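Local coordinates for protein Tetur07g02040 (Tetranychus urticae, PDB 6BDJ) that probably catalyses the intradiol cleavage of catechol-type aromatic rings with a ferric iron, inserting both atoms of molecular oxygen, at residues 139-147 with 187-195; 202-210 with 217-225. One frame throughout, in Å; residues are numbered along the deposited sequence. Where two conformers were deposited one is given.

Contact 1. Residues 139-147 with 187-195. With FE (Fe (III) ion), chain C.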
loop_
_atom_site.group_PDB
_atom_site.type_symbol
_atom_site.label_atom_id
_atom_site.label_comp_id
_atom_site.label_asym_id
_atom_site.label_seq_id
_atom_site.Cartn_x
_atom_site.Cartn_y
_atom_site.Cartn_z
ATOM N N GLY A 139 -7.249 -4.260 -6.828
ATOM C CA GLY A 139 -7.742 -3.869 -8.141
ATOM C C GLY A 139 -7.059 -2.557 -8.492
ATOM O O GLY A 139 -6.029 -2.194 -7.918
ATOM N N HIS A 140 -7.612 -1.833 -9.439
ATOM C CA HIS A 140 -7.070 -0.534 -9.731
ATOM C C HIS A 140 -8.070 0.322 -10.372
ATOM O O HIS A 140 -9.035 -0.125 -11.011
ATOM C CB HIS A 140 -5.891 -0.619 -10.713
ATOM C CG HIS A 140 -6.181 -1.422 -11.946
ATOM N ND1 HIS A 140 -6.673 -0.864 -13.104
ATOM C CD2 HIS A 140 -6.070 -2.750 -12.180
ATOM C CE1 HIS A 140 -6.847 -1.817 -14.002
ATOM N NE2 HIS A 140 -6.479 -2.968 -13.469
ATOM N N TYR A 141 -7.715 1.601 -10.392
ATOM C CA TYR A 141 -8.465 2.643 -11.016
ATOM C C TYR A 141 -8.156 2.687 -12.500
ATOM O O TYR A 141 -7.306 1.934 -12.991
ATOM C CB TYR A 141 -7.966 3.950 -10.399
ATOM C CG TYR A 141 -8.926 4.581 -9.450
ATOM C CD1 TYR A 141 -9.365 3.899 -8.344
ATOM C CD2 TYR A 141 -9.397 5.863 -9.658
ATOM C CE1 TYR A 141 -10.239 4.476 -7.453
ATOM C CE2 TYR A 141 -10.282 6.445 -8.778
ATOM C CZ TYR A 141 -10.703 5.738 -7.675
ATOM O OH TYR A 141 -11.591 6.275 -6.767
ATOM N N PRO A 142 -8.834 3.639 -13.232
ATOM C CA PRO A 142 -8.485 3.953 -14.602
ATOM C C PRO A 142 -7.484 5.093 -14.520
ATOM O O PRO A 142 -7.663 6.034 -13.720
ATOM C CB PRO A 142 -9.832 4.439 -15.188
ATOM C CG PRO A 142 -10.603 4.971 -14.007
ATOM C CD PRO A 142 -9.923 4.541 -12.767
ATOM N N GLY A 143 -6.408 5.003 -15.280
ATOM C CA GLY A 143 -5.362 6.031 -15.200
ATOM C C GLY A 143 -4.364 5.775 -14.074
ATOM O O GLY A 143 -3.614 6.671 -13.694
ATOM N N ARG A 144 -4.385 4.556 -13.528
ATOM C CA ARG A 144 -3.441 4.125 -12.510
ATOM C C ARG A 144 -3.137 2.643 -12.655
ATOM O O ARG A 144 -3.991 1.825 -12.994
ATOM C CB ARG A 144 -3.987 4.360 -11.095
ATOM C CG ARG A 144 -4.049 5.815 -10.651
ATOM C CD ARG A 144 -2.687 6.519 -10.648
ATOM N NE ARG A 144 -1.565 5.680 -10.215
ATOM C CZ ARG A 144 -1.085 5.604 -8.969
ATOM N NH1 ARG A 144 -0.047 4.820 -8.723
ATOM N NH2 ARG A 144 -1.631 6.311 -7.977
ATOM N N THR A 145 -1.896 2.306 -12.351
ATOM C CA THR A 145 -1.448 0.934 -12.327
ATOM C C THR A 145 -1.780 0.362 -10.930
ATOM O O THR A 145 -1.939 1.131 -9.961
ATOM C CB THR A 145 0.054 0.880 -12.665
ATOM O OG1 THR A 145 0.533 -0.476 -12.639
ATOM C CG2 THR A 145 0.893 1.798 -11.740
ATOM N N PRO A 146 -1.894 -0.977 -10.809
ATOM C CA PRO A 146 -2.305 -1.524 -9.501
ATOM C C PRO A 146 -1.254 -1.251 -8.438
ATOM O O PRO A 146 -0.065 -1.338 -8.706
ATOM C CB PRO A 146 -2.427 -3.034 -9.757
ATOM C CG PRO A 146 -2.598 -3.172 -11.222
ATOM C CD PRO A 146 -1.852 -2.024 -11.840
ATOM N N HIS A 147 -1.698 -0.921 -7.244
ATOM C CA HIS A 147 -0.798 -0.629 -6.150
ATOM C C HIS A 147 -1.487 -0.674 -4.825
ATOM O O HIS A 147 -2.721 -0.631 -4.754
ATOM C CB HIS A 147 -0.268 0.777 -6.305
ATOM C CG HIS A 147 -1.342 1.805 -6.345
ATOM N ND1 HIS A 147 -2.048 2.091 -7.491
ATOM C CD2 HIS A 147 -1.858 2.595 -5.377
ATOM C CE1 HIS A 147 -2.920 3.053 -7.244
ATOM N NE2 HIS A 147 -2.871 3.335 -5.952
ATOM N N ARG A 187 -6.229 -1.405 -18.162
ATOM C CA ARG A 187 -5.130 -1.438 -17.191
ATOM C C ARG A 187 -3.954 -0.584 -17.660
ATOM O O ARG A 187 -3.249 -0.963 -18.602
ATOM C CB ARG A 187 -4.625 -2.879 -16.982
ATOM C CG ARG A 187 -3.593 -3.008 -15.875
ATOM C CD ARG A 187 -2.742 -4.270 -16.031
ATOM N NE ARG A 187 -1.451 -4.010 -16.674
ATOM C CZ ARG A 187 -0.461 -3.278 -16.149
ATOM N NH1 ARG A 187 -0.603 -2.674 -14.966
ATOM N NH2 ARG A 187 0.684 -3.129 -16.814
ATOM N N MET A 188 -3.757 0.553 -17.009
ATOM C CA MET A 188 -2.631 1.427 -17.315
ATOM C C MET A 188 -1.351 0.701 -16.918
ATOM O O MET A 188 -1.285 0.121 -15.824
ATOM C CB MET A 188 -2.727 2.761 -16.571
ATOM C CG MET A 188 -1.550 3.668 -16.887
ATOM S SD MET A 188 -1.553 5.176 -15.907
ATOM C CE MET A 188 -2.436 6.283 -17.000
ATOM N N LYS A 189 -0.367 0.712 -17.826
ATOM C CA LYS A 189 0.949 0.120 -17.587
ATOM C C LYS A 189 1.738 0.860 -16.530
ATOM O O LYS A 189 1.584 2.072 -16.408
ATOM C CB LYS A 189 1.753 0.061 -18.900
ATOM C CG LYS A 189 1.704 -1.263 -19.622
ATOM C CD LYS A 189 0.428 -1.482 -20.427
ATOM C CE LYS A 189 0.499 -2.820 -21.141
ATOM N NZ LYS A 189 -0.511 -2.955 -22.230
ATOM N N ASN A 190 2.583 0.135 -15.796
ATOM C CA ASN A 190 3.528 0.754 -14.841
ATOM C C ASN A 190 4.267 1.968 -15.428
ATOM O O ASN A 190 4.315 3.040 -14.833
ATOM C CB ASN A 190 4.574 -0.273 -14.388
ATOM C CG ASN A 190 4.134 -1.083 -13.182
ATOM O OD1 ASN A 190 3.142 -0.770 -12.537
ATOM N ND2 ASN A 190 4.877 -2.128 -12.867
ATOM N N GLU A 191 4.773 1.780 -16.644
ATOM C CA GLU A 191 5.553 2.778 -17.375
ATOM C C GLU A 191 4.715 3.940 -17.926
ATOM O O GLU A 191 5.266 4.981 -18.321
ATOM C CB GLU A 191 6.281 2.130 -18.572
ATOM C CG GLU A 191 7.370 1.106 -18.253
ATOM C CD GLU A 191 6.839 -0.273 -17.866
ATOM O OE1 GLU A 191 7.663 -1.134 -17.492
ATOM O OE2 GLU A 191 5.604 -0.491 -17.895
ATOM N N GLU A 192 3.404 3.753 -17.984
ATOM C CA GLU A 192 2.477 4.824 -18.362
ATOM C C GLU A 192 2.076 5.664 -17.160
ATOM O O GLU A 192 1.577 6.793 -17.337
ATOM C CB GLU A 192 1.206 4.248 -18.961
ATOM C CG GLU A 192 1.372 3.345 -20.165
ATOM C CD GLU A 192 0.045 2.744 -20.620
ATOM O OE1 GLU A 192 -1.068 3.229 -20.195
ATOM O OE2 GLU A 192 0.111 1.741 -21.386
ATOM N N ASP A 193 2.268 5.100 -15.953
ATOM C CA ASP A 193 1.855 5.719 -14.712
ATOM C C ASP A 193 2.772 6.857 -14.281
ATOM O O ASP A 193 3.994 6.664 -14.116
ATOM C CB ASP A 193 1.799 4.670 -13.608
ATOM C CG ASP A 193 1.127 5.189 -12.347
ATOM O OD1 ASP A 193 -0.117 5.325 -12.337
ATOM O OD2 ASP A 193 1.855 5.447 -11.375
ATOM N N GLY A 194 2.170 8.038 -14.068
ATOM C CA GLY A 194 2.909 9.232 -13.671
ATOM C C GLY A 194 3.690 8.987 -12.388
ATOM O O GLY A 194 4.908 9.224 -12.336
ATOM N N GLU A 195 2.992 8.451 -11.384
ATOM C CA GLU A 195 3.569 8.216 -10.073
ATOM C C GLU A 195 4.725 7.204 -10.119
ATOM O O GLU A 195 5.774 7.461 -9.544
ATOM C CB GLU A 195 2.500 7.779 -9.050
ATOM C CG GLU A 195 1.257 8.749 -8.863
ATOM C CD GLU A 195 1.359 9.762 -7.612
ATOM O OE1 GLU A 195 0.293 10.020 -6.957
ATOM O OE2 GLU A 195 2.484 10.276 -7.270
HETATM FE FE FE C . -4.627 4.748 -4.951
HETATM O O HOH W 1 -5.231 6.767 -4.447
#
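Thr145 OG1 is held from two directions: it donates to Asn190 OD1 at 2.6 Å and receives a weak bond from Arg187 NH1 at the edge of that guanidinium. With OG1 turned away from its backbone N (chi1 180°), the methyl CG2 falls against Asp193, 3.5 Å from its CG. Arg144 NE reaches the syn lone pair of Asp193 OD1 at 2.6 Å, the oxygen lying 24° out of the guanidinium plane, and a weak NH1 to OD2 bond supports this salt bridge. Asp193 is also the N-cap of helix 194-198, where OD2 accepts from Phe196 N, while Gln163 OE1 takes Arg144 NH1. These bonds hold the guanidinium between Glu195 CG, centred over one face, and His147 CE1, nearer the rim of the other. Met188 SD lies 3.4 Å from Gly143 O. The His147 ring is fixed by a nearly straight in-plane bond from ND1 to Thr145 O (2.7 Å), which aims NE2 at the ferric ion 2.5 Å away. Tyr96, His149 and a water also bind the iron. Tyr141, a known ligand in this protein, is turned away in this conformer; two histidines and two tyrosines typify the non-haem ferric site of intradiol dioxygenases.

Contact 2. Residues 202-210 with 217-225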
loop_
_atom_site.group_PDB
_atom_site.type_symbol
_atom_site.label_atom_id
_atom_site.label_comp_id
_atom_site.label_asym_id
_atom_site.label_seq_id
_atom_site.Cartn_x
_atom_site.Cartn_y
_atom_site.Cartn_z
ATOM N N LYS A 202 10.093 1.449 -9.556
ATOM C CA LYS A 202 11.005 0.314 -9.747
ATOM C C LYS A 202 11.672 -0.211 -8.472
ATOM O O LYS A 202 11.926 -1.409 -8.343
ATOM C CB LYS A 202 12.093 0.685 -10.758
ATOM N N LYS A 203 11.922 0.670 -7.518
ATOM C CA LYS A 203 12.587 0.298 -6.263
ATOM C C LYS A 203 11.577 0.000 -5.171
ATOM O O LYS A 203 11.946 -0.071 -3.982
ATOM C CB LYS A 203 13.507 1.432 -5.781
ATOM C CG LYS A 203 14.369 2.071 -6.866
ATOM C CD LYS A 203 15.294 3.134 -6.306
ATOM C CE LYS A 203 16.272 3.618 -7.375
ATOM N NZ LYS A 203 17.216 4.664 -6.892
ATOM N N SER A 204 10.314 -0.165 -5.570
ATOM C CA SER A 204 9.192 -0.258 -4.656
ATOM C C SER A 204 8.206 -1.350 -5.121
ATOM O O SER A 204 6.980 -1.276 -4.865
ATOM C CB SER A 204 8.554 1.136 -4.568
ATOM O OG SER A 204 7.563 1.186 -3.562
ATOM N N ILE A 205 8.758 -2.367 -5.784
ATOM C CA ILE A 205 7.997 -3.521 -6.243
ATOM C C ILE A 205 8.061 -4.589 -5.181
ATOM O O ILE A 205 9.134 -4.930 -4.733
ATOM C CB ILE A 205 8.572 -4.102 -7.533
ATOM C CG1 ILE A 205 8.355 -3.109 -8.677
ATOM C CG2 ILE A 205 7.908 -5.430 -7.872
ATOM C CD1 ILE A 205 9.264 -3.306 -9.863
ATOM N N ILE A 206 6.900 -5.120 -4.793
ATOM C CA ILE A 206 6.851 -6.218 -3.825
ATOM C C ILE A 206 7.286 -7.540 -4.452
ATOM O O ILE A 206 6.935 -7.861 -5.582
ATOM C CB ILE A 206 5.493 -6.347 -3.080
ATOM C CG1 ILE A 206 5.586 -7.409 -1.968
ATOM C CG2 ILE A 206 4.335 -6.664 -4.015
ATOM C CD1 ILE A 206 4.596 -7.192 -0.843
ATOM N N ASN A 207 8.065 -8.275 -3.676
ATOM C CA ASN A 207 8.616 -9.552 -4.075
ATOM C C ASN A 207 7.681 -10.674 -3.648
ATOM O O ASN A 207 7.519 -10.946 -2.445
ATOM C CB ASN A 207 9.977 -9.732 -3.413
ATOM C CG ASN A 207 10.723 -10.911 -3.949
ATOM O OD1 ASN A 207 10.664 -12.007 -3.389
ATOM N ND2 ASN A 207 11.433 -10.700 -5.051
ATOM N N ILE A 208 7.060 -11.316 -4.628
ATOM C CA ILE A 208 6.138 -12.437 -4.356
ATOM C C ILE A 208 6.825 -13.776 -4.497
ATOM O O ILE A 208 7.335 -14.091 -5.562
ATOM C CB ILE A 208 4.938 -12.440 -5.326
ATOM C CG1 ILE A 208 4.191 -11.102 -5.258
ATOM C CG2 ILE A 208 3.990 -13.605 -5.023
ATOM C CD1 ILE A 208 3.855 -10.608 -3.858
ATOM N N ASP A 209 6.784 -14.567 -3.435
ATOM C CA ASP A 209 7.298 -15.942 -3.469
ATOM C C ASP A 209 6.469 -16.762 -4.480
ATOM O O ASP A 209 5.274 -16.929 -4.272
ATOM C CB ASP A 209 7.219 -16.573 -2.073
ATOM C CG ASP A 209 8.034 -15.824 -1.032
ATOM O OD1 ASP A 209 9.184 -15.445 -1.348
ATOM O OD2 ASP A 209 7.525 -15.618 0.098
ATOM N N PRO A 210 7.080 -17.241 -5.587
ATOM C CA PRO A 210 6.284 -17.871 -6.673
ATOM C C PRO A 210 5.545 -19.181 -6.315
ATOM O O PRO A 210 4.448 -19.439 -6.824
ATOM C CB PRO A 210 7.320 -18.121 -7.778
ATOM C CG PRO A 210 8.639 -18.112 -7.086
ATOM C CD PRO A 210 8.516 -17.184 -5.924
ATOM N N SER A 217 -2.375 -19.069 -0.152
ATOM C CA SER A 217 -2.380 -17.577 -0.206
ATOM C C SER A 217 -1.003 -17.054 -0.642
ATOM O O SER A 217 0.024 -17.621 -0.269
ATOM C CB SER A 217 -2.707 -16.958 1.159
ATOM O OG SER A 217 -1.669 -17.204 2.087
ATOM N N LEU A 218 -0.985 -15.987 -1.435
ATOM C CA LEU A 218 0.272 -15.383 -1.900
ATOM C C LEU A 218 1.022 -14.713 -0.759
ATOM O O LEU A 218 0.408 -14.083 0.090
ATOM C CB LEU A 218 0.006 -14.311 -2.957
ATOM C CG LEU A 218 -0.739 -14.716 -4.225
ATOM C CD1 LEU A 218 -1.279 -13.478 -4.907
ATOM C CD2 LEU A 218 0.163 -15.474 -5.169
ATOM N N GLU A 219 2.348 -14.835 -0.759
ATOM C CA GLU A 219 3.204 -14.218 0.255
ATOM C C GLU A 219 4.129 -13.212 -0.413
ATOM O O GLU A 219 4.895 -13.548 -1.319
ATOM C CB GLU A 219 4.022 -15.262 0.999
ATOM C CG GLU A 219 3.177 -16.269 1.780
ATOM C CD GLU A 219 2.694 -15.773 3.135
ATOM O OE1 GLU A 219 3.006 -14.636 3.563
ATOM O OE2 GLU A 219 1.974 -16.542 3.805
ATOM N N GLY A 220 4.047 -11.963 0.038
ATOM C CA GLY A 220 4.836 -10.867 -0.518
ATOM C C GLY A 220 5.673 -10.213 0.553
ATOM O O GLY A 220 5.183 -9.977 1.664
ATOM N N ILE A 221 6.922 -9.919 0.207
ATOM C CA ILE A 221 7.873 -9.249 1.109
ATOM C C ILE A 221 8.374 -7.994 0.416
ATOM O O ILE A 221 8.787 -8.038 -0.737
ATOM C CB ILE A 221 9.096 -10.132 1.471
ATOM C CG1 ILE A 221 8.661 -11.384 2.258
ATOM C CG2 ILE A 221 10.111 -9.334 2.291
ATOM C CD1 ILE A 221 8.295 -12.585 1.404
ATOM N N LEU A 222 8.323 -6.882 1.127
ATOM C CA LEU A 222 8.970 -5.666 0.681
ATOM C C LEU A 222 9.814 -5.191 1.843
ATOM O O LEU A 222 9.308 -4.998 2.953
ATOM C CB LEU A 222 7.934 -4.623 0.306
ATOM C CG LEU A 222 8.421 -3.276 -0.224
ATOM C CD1 LEU A 222 9.113 -3.429 -1.563
ATOM C CD2 LEU A 222 7.223 -2.352 -0.289
ATOM N N ASN A 223 11.102 -5.044 1.597
ATOM C CA ASN A 223 12.021 -4.546 2.597
ATOM C C ASN A 223 12.141 -3.053 2.363
ATOM O O ASN A 223 12.420 -2.650 1.248
ATOM C CB ASN A 223 13.372 -5.247 2.432
ATOM C CG ASN A 223 13.269 -6.737 2.655
ATOM O OD1 ASN A 223 12.540 -7.168 3.527
ATOM N ND2 ASN A 223 14.001 -7.523 1.876
ATOM N N LEU A 224 11.890 -2.243 3.390
ATOM C CA LEU A 224 12.009 -0.773 3.299
ATOM C C LEU A 224 13.059 -0.210 4.256
ATOM O O LEU A 224 13.230 -0.693 5.386
ATOM C CB LEU A 224 10.646 -0.096 3.577
ATOM C CG LEU A 224 9.504 -0.455 2.615
ATOM C CD1 LEU A 224 8.130 -0.070 3.148
ATOM C CD2 LEU A 224 9.734 0.138 1.232
ATOM N N ALA A 225 13.765 0.807 3.767
ATOM C CA ALA A 225 14.659 1.630 4.570
ATOM C C ALA A 225 14.077 3.032 4.593
ATOM O O ALA A 225 13.925 3.660 3.549
ATOM C CB ALA A 225 16.048 1.651 3.965
#
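Asn207 and Ile221 form an antiparallel hydrogen-bonded pair, with Asn207 N to Ile221 O at 3.0 Å and Ile221 N to Asn207 O at 2.9 Å. A third backbone bond, from Asp209 N to Glu219 O, carries the pairing past Ile208 and Gly220, a non-hydrogen-bonded pair whose CA atoms are only 4.3 Å apart. The tight side is the one bearing Ile206 and Ile208. Ile206 CD1 lies 3.5 Å from Gly220 C, and Ile208, its CG1 branch set beside the backbone N (chi1 -57°), brings CD1 equally close to Gly220 CA. A CB on Gly220 would collide with both methyls, so the missing side chain is what lets the isoleucines close in. Farther along, Leu222 CD1 rests on Ile205 O. This is a beta hairpin inside a larger mixed sheet: strand 205-208 is flanked on its other edge by strand 157-166, and strand 218-226 by strand 64-73; the short paired segments diverge markedly from antiparallel, at 136°. Ile206 also packs on Ile164 and Phe166. The side of Asn207 and Ile221 is looser and more open to solvent. There Asp209 OD2 sits 3.4 Å from Ile221 CD1 and also approaches Glu219 CB, without a polar bond between the two acids; Glu219 OE2 instead accepts from Asn66 ND2. With an alanine in place of Asp209 the carboxylate is gone, and Ile221 CD1 and Glu219 CB would probably lose their cover on that side.

How the contacts relate
Contact 1 closes before contact 2 opens along the chain, and the short helix 194-198, which starts at the end of the first, is followed by strand 205-208 of the second. Their centres lie 18 Å apart and their nearest atoms about 5 Å, without touching. Strand 157-166 lies between them as common ground: Gln163, the partner of Arg144, also accepts from Ser204 OG through its backbone carbonyl, while Phe165 touches Arg144 and Thr145 and pairs with the backbone of Ser204 and Ile206. Contact 1 thus supplies His147 to the iron site and braces the loop that carries it, beside the mixed sheet that the hairpin of contact 2 helps complete, with the side chain of Ser204 about 13 Å from the iron.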